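Local coordinates for alpha-fucosidase GH29 (Fusarium graminearum, PDB 4PSR), which hydrolyses alpha-L-fucosides as a retaining glycosidase of family GH29 and probably removes alpha-1,6-linked fucose from the reducing-end N-acetylglucosamine of glycoprotein glycans, at residues E12-H17 with F252-F257; E266-Y271 with S282-W287. All coordinates share one frame; numbering follows the deposited sequence.

Contact 1. Residues E12-H17 with F252-F257. With NA (sodium ion), chain J.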
loop_
_atom_site.group_PDB
_atom_site.type_symbol
_atom_site.label_atom_id
_atom_site.label_comp_id
_atom_site.label_asym_id
_atom_site.label_seq_id
_atom_site.Cartn_x
_atom_site.Cartn_y
_atom_site.Cartn_z
ATOM N N GLU A 12 -13.636 5.349 20.651
ATOM C CA GLU A 12 -14.119 4.078 21.106
ATOM C C GLU A 12 -15.221 3.527 20.181
ATOM O O GLU A 12 -15.274 2.329 19.913
ATOM C CB GLU A 12 -14.544 4.217 22.578
ATOM C CG GLU A 12 -15.516 5.403 22.871
ATOM C CD GLU A 12 -14.866 6.784 23.208
ATOM O OE1 GLU A 12 -13.664 7.086 22.908
ATOM O OE2 GLU A 12 -15.618 7.607 23.787
ATOM N N SER A 13 -16.063 4.408 19.645
ATOM C CA SER A 13 -17.112 3.990 18.710
ATOM C C SER A 13 -16.523 3.560 17.345
ATOM O O SER A 13 -16.835 2.489 16.833
ATOM C CB SER A 13 -18.095 5.139 18.475
ATOM O OG SER A 13 -19.121 4.746 17.575
ATOM N N THR A 14 -15.657 4.413 16.804
ATOM C CA THR A 14 -15.081 4.157 15.480
ATOM C C THR A 14 -14.105 2.978 15.500
ATOM O O THR A 14 -13.925 2.338 14.470
ATOM C CB THR A 14 -14.443 5.416 14.875
ATOM O OG1 THR A 14 -13.429 5.935 15.731
ATOM C CG2 THR A 14 -15.484 6.516 14.606
ATOM N N ASP A 15 -13.523 2.647 16.661
ATOM C CA ASP A 15 -12.616 1.500 16.792
ATOM C C ASP A 15 -13.312 0.221 16.351
ATOM O O ASP A 15 -12.661 -0.737 15.893
ATOM C CB ASP A 15 -12.160 1.286 18.256
ATOM C CG ASP A 15 -11.038 2.228 18.710
ATOM O OD1 ASP A 15 -10.350 2.904 17.907
ATOM O OD2 ASP A 15 -10.817 2.289 19.944
ATOM N N LYS A 16 -14.628 0.153 16.509
ATOM C CA LYS A 16 -15.342 -1.074 16.195
ATOM C C LYS A 16 -15.450 -1.378 14.685
ATOM O O LYS A 16 -15.816 -2.479 14.287
ATOM C CB LYS A 16 -16.727 -1.069 16.843
ATOM C CG LYS A 16 -16.643 -0.985 18.373
ATOM C CD LYS A 16 -17.985 -1.247 19.053
ATOM C CE LYS A 16 -18.349 -2.730 19.054
ATOM N NZ LYS A 16 -17.374 -3.571 19.814
ATOM N N HIS A 17 -15.158 -0.386 13.850
ATOM C CA HIS A 17 -15.128 -0.613 12.412
ATOM C C HIS A 17 -14.031 -1.604 12.062
ATOM O O HIS A 17 -12.927 -1.517 12.589
ATOM C CB HIS A 17 -14.897 0.704 11.691
ATOM C CG HIS A 17 -14.812 0.560 10.200
ATOM N ND1 HIS A 17 -13.618 0.633 9.504
ATOM C CD2 HIS A 17 -15.782 0.346 9.289
ATOM C CE1 HIS A 17 -13.872 0.449 8.216
ATOM N NE2 HIS A 17 -15.171 0.269 8.061
ATOM N N PHE A 252 -15.248 12.739 10.369
ATOM C CA PHE A 252 -14.996 12.029 9.108
ATOM C C PHE A 252 -15.139 10.511 9.257
ATOM O O PHE A 252 -15.860 9.861 8.464
ATOM C CB PHE A 252 -13.605 12.336 8.545
ATOM C CG PHE A 252 -13.200 11.358 7.478
ATOM C CD1 PHE A 252 -13.822 11.349 6.228
ATOM C CD2 PHE A 252 -12.244 10.386 7.750
ATOM C CE1 PHE A 252 -13.473 10.401 5.262
ATOM C CE2 PHE A 252 -11.883 9.439 6.794
ATOM C CZ PHE A 252 -12.501 9.443 5.553
ATOM N N LEU A 253 -14.462 9.921 10.251
ATOM C CA LEU A 253 -14.500 8.480 10.440
ATOM C C LEU A 253 -15.937 8.006 10.657
ATOM O O LEU A 253 -16.398 7.047 10.025
ATOM C CB LEU A 253 -13.574 8.077 11.614
ATOM C CG LEU A 253 -12.085 8.316 11.386
ATOM C CD1 LEU A 253 -11.291 8.111 12.677
ATOM C CD2 LEU A 253 -11.556 7.369 10.280
ATOM N N ALA A 254 -16.649 8.658 11.577
ATOM C CA ALA A 254 -18.035 8.259 11.821
ATOM C C ALA A 254 -18.922 8.417 10.578
ATOM O O ALA A 254 -19.717 7.533 10.264
ATOM C CB ALA A 254 -18.636 9.026 13.018
ATOM N N TYR A 255 -18.756 9.533 9.855
ATOM C CA TYR A 255 -19.570 9.768 8.664
ATOM C C TYR A 255 -19.348 8.707 7.591
ATOM O O TYR A 255 -20.291 8.111 7.082
ATOM C CB TYR A 255 -19.332 11.162 8.112
ATOM C CG TYR A 255 -20.331 11.606 7.074
ATOM C CD1 TYR A 255 -21.433 12.367 7.431
ATOM C CD2 TYR A 255 -20.179 11.281 5.734
ATOM C CE1 TYR A 255 -22.350 12.792 6.500
ATOM C CE2 TYR A 255 -21.087 11.718 4.786
ATOM C CZ TYR A 255 -22.181 12.474 5.193
ATOM O OH TYR A 255 -23.109 12.926 4.275
ATOM N N TYR A 256 -18.083 8.433 7.299
ATOM C CA TYR A 256 -17.752 7.452 6.284
ATOM C C TYR A 256 -18.176 6.046 6.710
ATOM O O TYR A 256 -18.769 5.313 5.905
ATOM C CB TYR A 256 -16.257 7.509 6.005
ATOM C CG TYR A 256 -15.788 6.622 4.852
ATOM C CD1 TYR A 256 -16.566 6.436 3.706
ATOM C CD2 TYR A 256 -14.544 5.992 4.892
ATOM C CE1 TYR A 256 -16.102 5.673 2.627
ATOM C CE2 TYR A 256 -14.083 5.220 3.826
ATOM C CZ TYR A 256 -14.867 5.068 2.706
ATOM O OH TYR A 256 -14.371 4.300 1.661
ATOM N N PHE A 257 -17.891 5.647 7.953
ATOM C CA PHE A 257 -18.249 4.305 8.396
ATOM C C PHE A 257 -19.780 4.139 8.451
ATOM O O PHE A 257 -20.311 3.073 8.135
ATOM C CB PHE A 257 -17.596 3.977 9.755
ATOM C CG PHE A 257 -16.093 3.979 9.742
ATOM C CD1 PHE A 257 -15.368 3.889 8.559
ATOM C CD2 PHE A 257 -15.391 4.058 10.937
ATOM C CE1 PHE A 257 -13.984 3.896 8.585
ATOM C CE2 PHE A 257 -14.003 4.091 10.966
ATOM C CZ PHE A 257 -13.293 3.971 9.786
HETATM NA NA NA J . -11.701 -2.419 14.441
HETATM O O HOH W 1 -13.420 -4.059 14.679
HETATM O O HOH W 2 -10.406 -3.882 12.896
HETATM O O HOH W 3 -10.594 -3.250 16.462
#

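Contact 2. Residues E266-Y271 with S282-W287. With TRS (2-amino-2-hydroxymethyl-propane-1,3-diol), chain H.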
loop_
_atom_site.group_PDB
_atom_site.type_symbol
_atom_site.label_atom_id
_atom_site.label_comp_id
_atom_site.label_asym_id
_atom_site.label_seq_id
_atom_site.Cartn_x
_atom_site.Cartn_y
_atom_site.Cartn_z
ATOM N N GLU A 266 -18.492 -2.795 2.793
ATOM C CA GLU A 266 -17.396 -2.778 3.750
ATOM C C GLU A 266 -16.336 -1.832 3.221
ATOM O O GLU A 266 -15.660 -2.137 2.243
ATOM C CB GLU A 266 -16.803 -4.166 3.923
ATOM C CG GLU A 266 -17.760 -5.183 4.500
ATOM C CD GLU A 266 -17.189 -6.558 4.377
ATOM O OE1 GLU A 266 -16.832 -7.170 5.404
ATOM O OE2 GLU A 266 -17.049 -7.018 3.223
ATOM N N VAL A 267 -16.211 -0.675 3.854
ATOM C CA VAL A 267 -15.330 0.382 3.368
ATOM C C VAL A 267 -14.042 0.399 4.150
ATOM O O VAL A 267 -13.942 -0.141 5.263
ATOM C CB VAL A 267 -15.999 1.783 3.377
ATOM C CG1 VAL A 267 -17.255 1.739 2.523
ATOM C CG2 VAL A 267 -16.296 2.290 4.819
ATOM N N VAL A 268 -13.033 1.020 3.557
ATOM C CA VAL A 268 -11.693 1.095 4.136
ATOM C C VAL A 268 -11.194 2.516 4.104
ATOM O O VAL A 268 -11.397 3.234 3.123
ATOM C CB VAL A 268 -10.713 0.235 3.321
ATOM C CG1 VAL A 268 -9.275 0.344 3.821
ATOM C CG2 VAL A 268 -11.167 -1.213 3.325
ATOM N N THR A 269 -10.522 2.966 5.173
ATOM C CA THR A 269 -9.741 4.185 5.065
ATOM C C THR A 269 -8.296 3.935 5.494
ATOM O O THR A 269 -8.033 3.134 6.404
ATOM C CB THR A 269 -10.390 5.366 5.843
ATOM O OG1 THR A 269 -9.798 6.605 5.450
ATOM C CG2 THR A 269 -10.273 5.187 7.358
ATOM N N THR A 270 -7.366 4.528 4.758
ATOM C CA THR A 270 -5.937 4.370 5.017
ATOM C C THR A 270 -5.333 5.709 5.473
ATOM O O THR A 270 -5.897 6.792 5.220
ATOM C CB THR A 270 -5.132 3.843 3.776
ATOM O OG1 THR A 270 -5.023 4.884 2.799
ATOM C CG2 THR A 270 -5.770 2.618 3.136
ATOM N N TYR A 271 -4.215 5.634 6.167
ATOM C CA TYR A 271 -3.523 6.842 6.616
ATOM C C TYR A 271 -2.039 6.484 6.704
ATOM O O TYR A 271 -1.702 5.292 6.800
ATOM C CB TYR A 271 -4.089 7.395 7.943
ATOM C CG TYR A 271 -3.746 6.521 9.114
ATOM C CD1 TYR A 271 -4.190 5.203 9.202
ATOM C CD2 TYR A 271 -2.930 7.019 10.130
ATOM C CE1 TYR A 271 -3.822 4.402 10.241
ATOM C CE2 TYR A 271 -2.553 6.221 11.183
ATOM C CZ TYR A 271 -2.999 4.919 11.243
ATOM O OH TYR A 271 -2.586 4.113 12.292
ATOM N N SER A 282 -9.174 0.843 13.314
ATOM C CA SER A 282 -10.256 1.053 12.362
ATOM C C SER A 282 -9.793 1.537 10.993
ATOM O O SER A 282 -10.581 1.514 10.042
ATOM C CB SER A 282 -11.305 2.013 12.954
ATOM O OG SER A 282 -10.746 3.245 13.212
ATOM N N ALA A 283 -8.550 1.984 10.900
ATOM C CA ALA A 283 -7.951 2.465 9.649
ATOM C C ALA A 283 -6.721 1.630 9.351
ATOM O O ALA A 283 -6.099 1.078 10.265
ATOM C CB ALA A 283 -7.583 3.939 9.763
ATOM N N VAL A 284 -6.374 1.509 8.076
ATOM C CA VAL A 284 -5.253 0.701 7.626
ATOM C C VAL A 284 -4.000 1.550 7.500
ATOM O O VAL A 284 -4.016 2.599 6.848
ATOM C CB VAL A 284 -5.596 0.015 6.270
ATOM C CG1 VAL A 284 -4.406 -0.781 5.754
ATOM C CG2 VAL A 284 -6.799 -0.878 6.450
ATOM N N ASP A 285 -2.910 1.111 8.123
ATOM C CA ASP A 285 -1.624 1.809 8.036
ATOM C C ASP A 285 -1.047 1.697 6.637
ATOM O O ASP A 285 -0.981 0.588 6.066
ATOM C CB ASP A 285 -0.577 1.188 8.996
ATOM C CG ASP A 285 -0.831 1.460 10.464
ATOM O OD1 ASP A 285 -1.944 1.843 10.855
ATOM O OD2 ASP A 285 0.128 1.188 11.225
ATOM N N ASP A 286 -0.603 2.825 6.084
ATOM C CA ASP A 286 -0.012 2.890 4.745
ATOM C C ASP A 286 1.462 3.229 4.904
ATOM O O ASP A 286 1.847 4.349 5.276
ATOM C CB ASP A 286 -0.756 3.946 3.928
ATOM C CG ASP A 286 -0.276 4.046 2.527
ATOM O OD1 ASP A 286 -0.236 5.198 2.000
ATOM O OD2 ASP A 286 0.035 3.006 1.916
ATOM N N TRP A 287 2.307 2.235 4.706
ATOM C CA TRP A 287 3.736 2.390 4.906
ATOM C C TRP A 287 4.403 3.158 3.811
ATOM O O TRP A 287 3.953 3.142 2.655
ATOM C CB TRP A 287 4.381 1.009 4.980
ATOM C CG TRP A 287 4.216 0.369 6.315
ATOM C CD1 TRP A 287 3.061 -0.062 6.873
ATOM C CD2 TRP A 287 5.243 0.109 7.272
ATOM N NE1 TRP A 287 3.295 -0.586 8.120
ATOM C CE2 TRP A 287 4.632 -0.483 8.389
ATOM C CE3 TRP A 287 6.626 0.320 7.293
ATOM C CZ2 TRP A 287 5.356 -0.878 9.522
ATOM C CZ3 TRP A 287 7.337 -0.052 8.428
ATOM C CH2 TRP A 287 6.706 -0.656 9.512
HETATM C C TRS H . 0.686 4.330 14.218
HETATM C C1 TRS H . -0.286 4.455 15.383
HETATM C C2 TRS H . 1.000 2.864 13.935
HETATM C C3 TRS H . 1.949 5.144 14.538
HETATM N N TRS H . 0.030 4.939 13.046
HETATM O O1 TRS H . -0.725 5.799 15.409
HETATM O O2 TRS H . -0.184 2.113 13.662
HETATM O O3 TRS H . 2.710 4.541 15.564
HETATM O O HOH W 4 -10.748 0.923 7.278
HETATM O O HOH W 5 -2.746 6.360 3.177
#

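Contact 1. Residues E12-H17 with F252-F257
The imidazole of His-17 lies flat on the phenyl ring of Phe-257 in a face-to-face stack, centroids 3.6 Å apart and planes only 7° off parallel. The two side chains reach this overlap from crossed directions, at about a right angle. His-17 CG sits over the centre of the phenyl ring, while ND1 lies toward its rim, 3.4 Å from Phe-257 CZ. His-17 CB extends the cover as a CH-pi contact, 3.8 Å from the centroid of the Phe-257 ring. Chi1 of 178° swings the imidazole away from the His-17 backbone N and out to the helix. Over the opposite face of the phenyl ring, toward the rim, lies the carbonyl oxygen of Leu-253, one turn earlier, leaving the ring between its own helix and the histidine. ND1 of the stacked imidazole is hydrogen-bonded to the carbonyl oxygen of Ser-282, which helps fix its rotation.

Thr-14 makes the second patch. Its methyl CG2 rests 3.9 Å from Leu-253 CB and equally near the backbone N of Ala-254, whereas OG1 bonds back to the carbonyl of Thr-10. Thr-14 O approaches the Phe-257 ring obliquely and accepts the His-17 N-H, closing a type I turn from Thr-14 to His-17. The same turn presents Asp-15 O and His-17 O to a sodium ion, each at 2.4 Å; Thr-281 O and three waters complete the site. The ion thus ties the turn to the loop before strand 284-287.

Helix 246-263, a helix of the TIM barrel's outer layer, receives the N-terminal turn beside Phe-257. Phe-252, Leu-253 and Phe-257 also touch Thr-269 of strand 268-272, and Tyr-256 reaches strand 222-225 and, with Tyr-255, helix 200-218.

Contact 2. Residues E266-Y271 with S282-W287
Tyr-271, with the most surface buried here, lies alongside Asp-285, both side chains pointing the same way and the ring and carboxylate planes 89° apart. Its OH gives a weak hydrogen bond to Asp-285 OD1 at 2.8 Å. A Tris molecule, probably from the crystallisation liquor, bridges the pair: its N donates to Tyr-271 OH and its O2 to Asp-285 OD2. Chi1 of 71° places the ring between the Tyr-271 backbone N and carbonyl carbon, bringing CD1 to 3.7 Å from the methyl of Ala-283; the same methyl meets Thr-269 CG2 at 3.8 Å. These strands, 268-272 and 284-287, are parallel neighbours in the eight-stranded TIM barrel and lead toward its sugar-binding end, the Asp-286 side chain lying about 6 Å from the bound L-fucose. Val-284 N donates to Thr-269 O at 2.9 Å, and Val-284 O accepts from Tyr-271 N. Farther along, Asp-286 N bonds to Tyr-271 O. On the face opposite the tyrosine, Val-284 CG2 meets Val-268 CG1 at 3.8 Å and its CB packs against Thr-270 CG2; Tyr-24 of helix 22-27 touches all three residues. One water joins Thr-270 OG1 to Asp-286 OD1, while Asp-286 OD2 bonds to Gln-301 on the next strand.

Overall arrangement
From the N terminus the chain enters contact 1 first, through the turn at 12-17, then runs through more than 230 residues and the first four barrel strands before helix 246-263 returns to meet it. Contact 1 therefore closes a very long loop, and contact 2 opens only afterwards, joining 266-271 to 282-287 across a short loop of ten residues. The two are in series, neither nesting nor crossing, with centres 12 Å apart. Helix 246-263 leads through a short connection into strand 268-272, and the His-17 ring of contact 1 also packs on Val-267 O of contact 2. Together they tie the N-terminal turn to the helix layer and the barrel wall.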